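Local coordinates for carbohydrate kinase, FGGY (Rhodospirillum rubrum, PDB 3IFR), which probably phosphorylates D-xylulose, as a two-domain sugar kinase of the FGGY family with the actin-like ATPase fold, at residues D165-N168 / M169-G173; G221-A225 / E226-L230; G232-T235 / G236-V239; N433-G436 / S437-A441. All blocks are in the same frame, centred on the assembly; numbering follows the deposited sequence.

How the contacts relate
Contact 1 closes the last turns of helix 163-172 in the N-terminal FGGY domain. Farther along the chain, contact 2 turns from edge strand 219-222 into helix 225-231, and contact 3 follows directly, turning the chain back into strand 238-244 beside it in the sheet. L171 O and T224 N, 2.9 Å apart, join contacts 1 and 2; V223 O and G236 N, 2.7 Å apart, join contacts 2 and 3. Contact 4, in the C-terminal domain, leads from strand 428-432 into helix 437-448; its centre lies about 21 Å from that of contact 1. All four contacts follow in series, without nesting or crossing.

Contact 1 of 4, residues D165-N168 / M169-G173; sequences DYIN and MLLTG
Residues 165-168 hydrogen-bond to 169-173 in regular i to i+4 steps through the final turns of helix 163-172, from D165 O to M169 N (3.0 Å) through N168 O to T172 N. N168 O takes two good bonds, from T172 N and from T172 OG1 (2.8 Å, above the carbonyl plane), besides a weak one from L171 N. A chi1 of 61°, which sets OG1 between its own N and carbonyl carbon, folds the hydroxyl back over the helix, and OG1 also bonds to E174 N just beyond the end. There G173 leaves helical geometry with positive phi.

On the side facing helix 52-70, L170 CD2 meets the Y166 ring obliquely, 3.5 Å from Y166 CZ, with L170 CD1 3.8 Å from Y166 CE1. Selenomethionine M169 extends along the helix, its CG tight against D165 O at 3.0 Å. L171 CD1 lies 4.2 Å from I167 CG2 and also passes N168 OD1. D165 instead turns its carboxylate to D178 N and G162 N. Helix 52-70 packs on Y166, I167, L170 and L171, M169 touches strand 159-161, and N168 meets V82 and V239 of strands 77-84 and 238-244.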
loop_
_atom_site.group_PDB
_atom_site.type_symbol
_atom_site.label_atom_id
_atom_site.label_comp_id
_atom_site.label_asym_id
_atom_site.label_seq_id
_atom_site.Cartn_x
_atom_site.Cartn_y
_atom_site.Cartn_z
ATOM N N ASP A 165 10.183 4.254 10.674
ATOM C CA ASP A 165 10.916 5.390 11.282
ATOM C C ASP A 165 11.606 4.942 12.589
ATOM O O ASP A 165 12.745 5.319 12.915
ATOM C CB ASP A 165 9.987 6.545 11.626
ATOM C CG ASP A 165 9.193 7.057 10.434
ATOM O OD1 ASP A 165 9.778 7.270 9.351
ATOM O OD2 ASP A 165 7.965 7.308 10.611
ATOM N N TYR A 166 10.901 4.113 13.358
ATOM C CA TYR A 166 11.461 3.696 14.612
ATOM C C TYR A 166 12.728 2.838 14.409
ATOM O O TYR A 166 13.750 3.054 15.049
ATOM C CB TYR A 166 10.394 2.984 15.443
ATOM C CG TYR A 166 10.934 2.372 16.695
ATOM C CD1 TYR A 166 11.463 3.176 17.689
ATOM C CD2 TYR A 166 10.938 0.997 16.873
ATOM C CE1 TYR A 166 11.969 2.616 18.851
ATOM C CE2 TYR A 166 11.438 0.419 18.013
ATOM C CZ TYR A 166 11.934 1.233 19.017
ATOM O OH TYR A 166 12.434 0.706 20.181
ATOM N N ILE A 167 12.665 1.890 13.486
ATOM C CA ILE A 167 13.795 1.046 13.177
ATOM C C ILE A 167 14.967 1.897 12.724
ATOM O O ILE A 167 16.061 1.765 13.265
ATOM C CB ILE A 167 13.388 0.011 12.101
ATOM C CG1 ILE A 167 12.198 -0.814 12.614
ATOM C CG2 ILE A 167 14.567 -0.894 11.725
ATOM C CD1 ILE A 167 12.550 -1.693 13.847
ATOM N N ASN A 168 14.759 2.793 11.748
ATOM C CA ASN A 168 15.822 3.751 11.379
ATOM C C ASN A 168 16.494 4.505 12.568
ATOM O O ASN A 168 17.731 4.675 12.619
ATOM C CB ASN A 168 15.294 4.768 10.379
ATOM C CG ASN A 168 15.219 4.226 8.979
ATOM O OD1 ASN A 168 16.053 3.387 8.567
ATOM N ND2 ASN A 168 14.226 4.726 8.199
HETATM N N MSE A 169 15.688 4.973 13.513
HETATM C CA MSE A 169 16.272 5.589 14.719
HETATM C C MSE A 169 17.209 4.612 15.424
HETATM O O MSE A 169 18.349 4.943 15.664
HETATM C CB MSE A 169 15.204 6.080 15.691
HETATM C CG MSE A 169 14.206 6.942 15.003
HETATM SE SE MSE A 169 12.830 7.612 16.239
HETATM C CE MSE A 169 11.744 8.791 15.016
ATOM N N LEU A 170 16.737 3.397 15.704
ATOM C CA LEU A 170 17.579 2.376 16.289
ATOM C C LEU A 170 18.875 2.112 15.488
ATOM O O LEU A 170 19.873 1.707 16.077
ATOM C CB LEU A 170 16.778 1.075 16.430
ATOM C CG LEU A 170 16.130 0.849 17.800
ATOM C CD1 LEU A 170 15.719 2.151 18.410
ATOM C CD2 LEU A 170 14.933 -0.121 17.740
ATOM N N LEU A 171 18.844 2.292 14.156
ATOM C CA LEU A 171 20.022 2.032 13.284
ATOM C C LEU A 171 21.078 3.144 13.280
ATOM O O LEU A 171 22.283 2.866 13.260
ATOM C CB LEU A 171 19.622 1.787 11.814
ATOM C CG LEU A 171 18.808 0.546 11.550
ATOM C CD1 LEU A 171 18.229 0.510 10.152
ATOM C CD2 LEU A 171 19.670 -0.676 11.819
ATOM N N THR A 172 20.608 4.385 13.308
ATOM C CA THR A 172 21.438 5.556 13.004
ATOM C C THR A 172 21.551 6.533 14.176
ATOM O O THR A 172 22.429 7.371 14.195
ATOM C CB THR A 172 20.821 6.339 11.821
ATOM O OG1 THR A 172 19.510 6.797 12.191
ATOM C CG2 THR A 172 20.672 5.424 10.614
ATOM N N GLY A 173 20.643 6.439 15.134
ATOM C CA GLY A 173 20.531 7.438 16.170
ATOM C C GLY A 173 19.998 8.767 15.663
ATOM O O GLY A 173 19.970 9.756 16.381
#

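Contact 2 of 4, residues G221-A225 / E226-L230; sequences GAVTA and EAAAL
V223 lays its CG1 methyl over the first turn of helix 225-231, where it lies 3.6 Å from A228 N and 4.1 Å from both A227 CB and A228 CB. The methyl gets there because chi1 of 168° places CG1 opposite the backbone N of V223, and the contact joins the residue before the N-cap to the fourth residue of the helix.

T224 occupies the N-cap. Its OG1 accepts from A227 N at 3.2 Å with an N-H...O angle of 150°, thereby satisfying an amide that has no carbonyl a full turn back within the helix, and the same oxygen sits 3.4 Å from A227 CB. The backbone carbonyl of T224 takes the next amide, A228 N, at 2.8 Å; A228 CB rests against that carbonyl as well. A225 O then receives A229 N at 3.0 Å in an almost straight bond, which continues the i to i+4 series of the helix. T224 N bonds to L171 O of helix 163-172, and OG1 adds a weak bond to the same oxygen, so the cap is tied to that helix. At the far end, L230 O accepts from R60 NE of helix 52-70.

The pairing of V223 with A228 across a threonine N-cap is the arrangement of a hydrophobic staple around a capped helix start. Here it directs the chain from edge strand 219-222 of the N-terminal sheet into the short helix leading to its neighbouring strand, 238-244.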
loop_
_atom_site.group_PDB
_atom_site.type_symbol
_atom_site.label_atom_id
_atom_site.label_comp_id
_atom_site.label_asym_id
_atom_site.label_seq_id
_atom_site.Cartn_x
_atom_site.Cartn_y
_atom_site.Cartn_z
ATOM N N GLY A 221 21.327 8.709 7.533
ATOM C CA GLY A 221 22.437 8.667 8.468
ATOM C C GLY A 221 23.262 7.429 8.221
ATOM O O GLY A 221 23.271 6.885 7.129
ATOM N N ALA A 222 23.972 6.973 9.235
ATOM C CA ALA A 222 24.812 5.801 9.084
ATOM C C ALA A 222 24.547 4.835 10.249
ATOM O O ALA A 222 24.170 5.264 11.322
ATOM C CB ALA A 222 26.253 6.220 9.078
ATOM N N VAL A 223 24.751 3.537 10.013
ATOM C CA VAL A 223 24.638 2.511 11.048
ATOM C C VAL A 223 25.681 2.767 12.121
ATOM O O VAL A 223 26.871 2.873 11.842
ATOM C CB VAL A 223 24.855 1.084 10.486
ATOM C CG1 VAL A 223 25.027 0.054 11.597
ATOM C CG2 VAL A 223 23.712 0.672 9.574
ATOM N N THR A 224 25.220 2.839 13.363
ATOM C CA THR A 224 26.083 3.136 14.482
ATOM C C THR A 224 26.818 1.895 14.968
ATOM O O THR A 224 26.607 0.776 14.487
ATOM C CB THR A 224 25.262 3.629 15.650
ATOM O OG1 THR A 224 24.315 2.606 15.990
ATOM C CG2 THR A 224 24.527 4.891 15.270
ATOM N N ALA A 225 27.673 2.116 15.950
ATOM C CA ALA A 225 28.444 1.040 16.490
ATOM C C ALA A 225 27.488 0.097 17.243
ATOM O O ALA A 225 27.506 -1.070 17.004
ATOM C CB ALA A 225 29.568 1.587 17.387
ATOM N N GLU A 226 26.631 0.606 18.124
ATOM C CA GLU A 226 25.657 -0.267 18.791
ATOM C C GLU A 226 24.858 -1.115 17.761
ATOM O O GLU A 226 24.663 -2.324 17.930
ATOM C CB GLU A 226 24.718 0.551 19.695
ATOM C CG GLU A 226 25.344 1.019 21.005
ATOM C CD GLU A 226 25.332 -0.122 22.064
ATOM O OE1 GLU A 226 25.146 -1.304 21.624
ATOM O OE2 GLU A 226 25.498 0.164 23.307
ATOM N N ALA A 227 24.451 -0.498 16.663
ATOM C CA ALA A 227 23.540 -1.166 15.744
ATOM C C ALA A 227 24.280 -2.113 14.816
ATOM O O ALA A 227 23.729 -3.106 14.366
ATOM C CB ALA A 227 22.710 -0.166 14.995
ATOM N N ALA A 228 25.560 -1.833 14.590
ATOM C CA ALA A 228 26.425 -2.777 13.874
ATOM C C ALA A 228 26.527 -4.015 14.721
ATOM O O ALA A 228 26.283 -5.102 14.265
ATOM C CB ALA A 228 27.815 -2.193 13.600
ATOM N N ALA A 229 26.836 -3.838 15.985
ATOM C CA ALA A 229 26.869 -4.984 16.891
ATOM C C ALA A 229 25.589 -5.880 16.879
ATOM O O ALA A 229 25.642 -7.082 16.632
ATOM C CB ALA A 229 27.197 -4.521 18.273
ATOM N N LEU A 230 24.445 -5.284 17.118
ATOM C CA LEU A 230 23.221 -6.043 17.151
ATOM C C LEU A 230 22.773 -6.661 15.834
ATOM O O LEU A 230 22.084 -7.694 15.847
ATOM C CB LEU A 230 22.118 -5.148 17.718
ATOM C CG LEU A 230 22.446 -4.556 19.108
ATOM C CD1 LEU A 230 21.620 -3.312 19.441
ATOM C CD2 LEU A 230 22.247 -5.605 20.173
#

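Contact 3 of 4, residues G232-T235 / G236-V239; sequences GLPT and GLPV
P234 and L237 are joined by a backbone hydrogen bond, L237 N to P234 O, that is weak at 3.3 Å although nearly straight, with an N-H...O angle of 162°. It closes a type II beta turn with T235 and G236 at its corners. G236 has the positive phi (76°) expected at the third position of such a turn, where a CB would run into T235 O; glycine therefore suits the backbone here. T235 points away from the residues that follow it, and its OG1 approaches A228 CB.

The apolar contact is made by L237. Its side chain reaches back across the bend, a chi1 of -166° carrying CG away from its own N, and CD2 comes to 3.9 Å from L233 CG and 4.3 Å from P234 CD. The two leucines cross at an angle to one another, and L237 CB also rests 3.5 Å from P234 O. Both leucines are buried against I80 of strand 77-84, while L237 also packs on V223.

Polar tethers hold the start of the segment: G232 O accepts from K67 NZ of helix 52-70, and L233 N bonds to T231 OG1. Farther on, G236 and L237 pair with V223 through their backbones. The turn's own hydrogen bond is weak, so its shape probably depends also on these bonds to V223, on the leucine packing and on the glycine at G236.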
loop_
_atom_site.group_PDB
_atom_site.type_symbol
_atom_site.label_atom_id
_atom_site.label_comp_id
_atom_site.label_asym_id
_atom_site.label_seq_id
_atom_site.Cartn_x
_atom_site.Cartn_y
_atom_site.Cartn_z
ATOM N N GLY A 232 24.935 -7.060 12.714
ATOM C CA GLY A 232 25.929 -7.580 11.774
ATOM C C GLY A 232 26.301 -6.593 10.665
ATOM O O GLY A 232 27.354 -6.714 10.039
ATOM N N LEU A 233 25.430 -5.623 10.395
ATOM C CA LEU A 233 25.732 -4.588 9.387
ATOM C C LEU A 233 27.077 -3.923 9.665
ATOM O O LEU A 233 27.471 -3.721 10.823
ATOM C CB LEU A 233 24.626 -3.523 9.340
ATOM C CG LEU A 233 23.454 -3.699 8.351
ATOM C CD1 LEU A 233 23.249 -5.123 7.931
ATOM C CD2 LEU A 233 22.089 -3.075 8.806
ATOM N N PRO A 234 27.802 -3.577 8.596
ATOM C CA PRO A 234 29.091 -2.902 8.794
ATOM C C PRO A 234 28.883 -1.588 9.515
ATOM O O PRO A 234 27.886 -0.904 9.289
ATOM C CB PRO A 234 29.587 -2.631 7.357
ATOM C CG PRO A 234 28.815 -3.545 6.486
ATOM C CD PRO A 234 27.477 -3.782 7.181
ATOM N N THR A 235 29.808 -1.238 10.386
ATOM C CA THR A 235 29.735 0.053 11.042
ATOM C C THR A 235 29.733 1.191 9.998
ATOM O O THR A 235 30.426 1.127 8.987
ATOM C CB THR A 235 30.916 0.207 11.992
ATOM O OG1 THR A 235 30.865 -0.848 12.969
ATOM C CG2 THR A 235 30.862 1.543 12.696
ATOM N N GLY A 236 28.943 2.230 10.225
ATOM C CA GLY A 236 28.955 3.350 9.294
ATOM C C GLY A 236 28.224 3.170 7.959
ATOM O O GLY A 236 28.154 4.093 7.180
ATOM N N LEU A 237 27.668 1.988 7.709
ATOM C CA LEU A 237 26.846 1.767 6.535
ATOM C C LEU A 237 25.818 2.866 6.306
ATOM O O LEU A 237 24.974 3.126 7.181
ATOM C CB LEU A 237 26.071 0.465 6.680
ATOM C CG LEU A 237 25.457 0.020 5.359
ATOM C CD1 LEU A 237 26.613 -0.340 4.434
ATOM C CD2 LEU A 237 24.466 -1.197 5.491
ATOM N N PRO A 238 25.832 3.475 5.107
ATOM C CA PRO A 238 24.786 4.475 4.840
ATOM C C PRO A 238 23.363 3.923 4.947
ATOM O O PRO A 238 23.027 2.876 4.354
ATOM C CB PRO A 238 25.072 4.915 3.410
ATOM C CG PRO A 238 26.542 4.620 3.246
ATOM C CD PRO A 238 26.780 3.348 3.990
ATOM N N VAL A 239 22.523 4.653 5.664
ATOM C CA VAL A 239 21.111 4.332 5.735
ATOM C C VAL A 239 20.277 5.438 5.110
ATOM O O VAL A 239 20.397 6.596 5.489
ATOM C CB VAL A 239 20.662 4.176 7.181
ATOM C CG1 VAL A 239 19.181 3.802 7.225
ATOM C CG2 VAL A 239 21.518 3.114 7.887
#

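Contact 4 of 4, residues N433-G436 / S437-A441; sequences NPLG and SAVGA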
loop_
_atom_site.group_PDB
_atom_site.type_symbol
_atom_site.label_atom_id
_atom_site.label_comp_id
_atom_site.label_asym_id
_atom_site.label_seq_id
_atom_site.Cartn_x
_atom_site.Cartn_y
_atom_site.Cartn_z
ATOM N N ASN A 433 5.905 -9.944 -8.320
ATOM C CA ASN A 433 6.813 -9.216 -7.453
ATOM C C ASN A 433 6.663 -9.827 -6.098
ATOM O O ASN A 433 6.061 -9.228 -5.226
ATOM C CB ASN A 433 6.358 -7.775 -7.407
ATOM C CG ASN A 433 7.340 -6.857 -6.717
ATOM O OD1 ASN A 433 7.118 -5.622 -6.742
ATOM N ND2 ASN A 433 8.425 -7.422 -6.091
ATOM N N PRO A 434 7.173 -11.050 -5.930
ATOM C CA PRO A 434 6.855 -11.850 -4.746
ATOM C C PRO A 434 7.568 -11.308 -3.495
ATOM O O PRO A 434 6.935 -11.102 -2.459
ATOM C CB PRO A 434 7.384 -13.246 -5.099
ATOM C CG PRO A 434 8.082 -13.119 -6.410
ATOM C CD PRO A 434 8.232 -11.665 -6.743
ATOM N N LEU A 435 8.867 -11.059 -3.609
ATOM C CA LEU A 435 9.653 -10.573 -2.491
ATOM C C LEU A 435 9.069 -9.286 -1.972
ATOM O O LEU A 435 9.305 -8.939 -0.826
ATOM C CB LEU A 435 11.081 -10.299 -2.933
ATOM C CG LEU A 435 11.958 -11.540 -2.964
ATOM C CD1 LEU A 435 11.193 -12.676 -3.603
ATOM C CD2 LEU A 435 13.270 -11.263 -3.719
ATOM N N GLY A 436 8.351 -8.551 -2.824
ATOM C CA GLY A 436 7.612 -7.372 -2.387
ATOM C C GLY A 436 8.283 -5.993 -2.310
ATOM O O GLY A 436 9.028 -5.556 -3.227
ATOM N N SER A 437 7.965 -5.292 -1.210
ATOM C CA SER A 437 8.397 -3.925 -0.957
ATOM C C SER A 437 9.892 -3.831 -0.693
ATOM O O SER A 437 10.510 -2.764 -0.896
ATOM C CB SER A 437 7.665 -3.364 0.267
ATOM O OG SER A 437 6.263 -3.555 0.219
ATOM N N ALA A 438 10.481 -4.927 -0.226
ATOM C CA ALA A 438 11.898 -4.884 0.163
ATOM C C ALA A 438 12.701 -4.510 -1.034
ATOM O O ALA A 438 13.706 -3.810 -0.913
ATOM C CB ALA A 438 12.383 -6.202 0.706
ATOM N N VAL A 439 12.239 -4.974 -2.196
ATOM C CA VAL A 439 12.871 -4.642 -3.471
ATOM C C VAL A 439 12.823 -3.152 -3.837
ATOM O O VAL A 439 13.818 -2.588 -4.348
ATOM C CB VAL A 439 12.260 -5.426 -4.659
ATOM C CG1 VAL A 439 12.826 -4.860 -5.948
ATOM C CG2 VAL A 439 12.515 -6.926 -4.524
ATOM N N GLY A 440 11.654 -2.527 -3.645
ATOM C CA GLY A 440 11.522 -1.099 -3.869
ATOM C C GLY A 440 12.540 -0.435 -2.957
ATOM O O GLY A 440 13.154 0.580 -3.298
ATOM N N ALA A 441 12.738 -1.011 -1.778
ATOM C CA ALA A 441 13.679 -0.406 -0.815
ATOM C C ALA A 441 15.163 -0.593 -1.167
ATOM O O ALA A 441 15.919 0.369 -1.107
ATOM C CB ALA A 441 13.375 -0.836 0.649
HETATM O O HOH W 1 9.040 -7.113 1.201
#
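S437 begins the segment right after G436, and its hydroxyl bonds to D245 O and weakly to S249 OG. G436 itself has backbone angles, phi 86° and psi -138°, at which any CB would collide with L435 O, so glycine suits the position. Next, A438 N donates to a water at 3.0 Å, and that water donates in turn to L435 O at 2.7 Å, so a solvent molecule links the loop to the start of the helix. V439 N reaches G436 O directly, but the bond is weak, at 3.4 Å and 137°. This loop leads from strand 428-432 of the C-terminal sheet into helix 437-448, a strand-loop-helix step of the actin-like ATPase fold. The V439 side chain turns back to the loop: CG2, set beside its own backbone N, meets L435 CB at 4.0 Å, and N433 ND2 is 4.4 Å from the same methyl. N433 and V439 both also touch A252 of helix 245-252. Beyond G440, A441 N bonds to S437 O at 3.0 Å, and the A441 methyl packs on C81 and T83 of strand 77-84 in the N-terminal sheet.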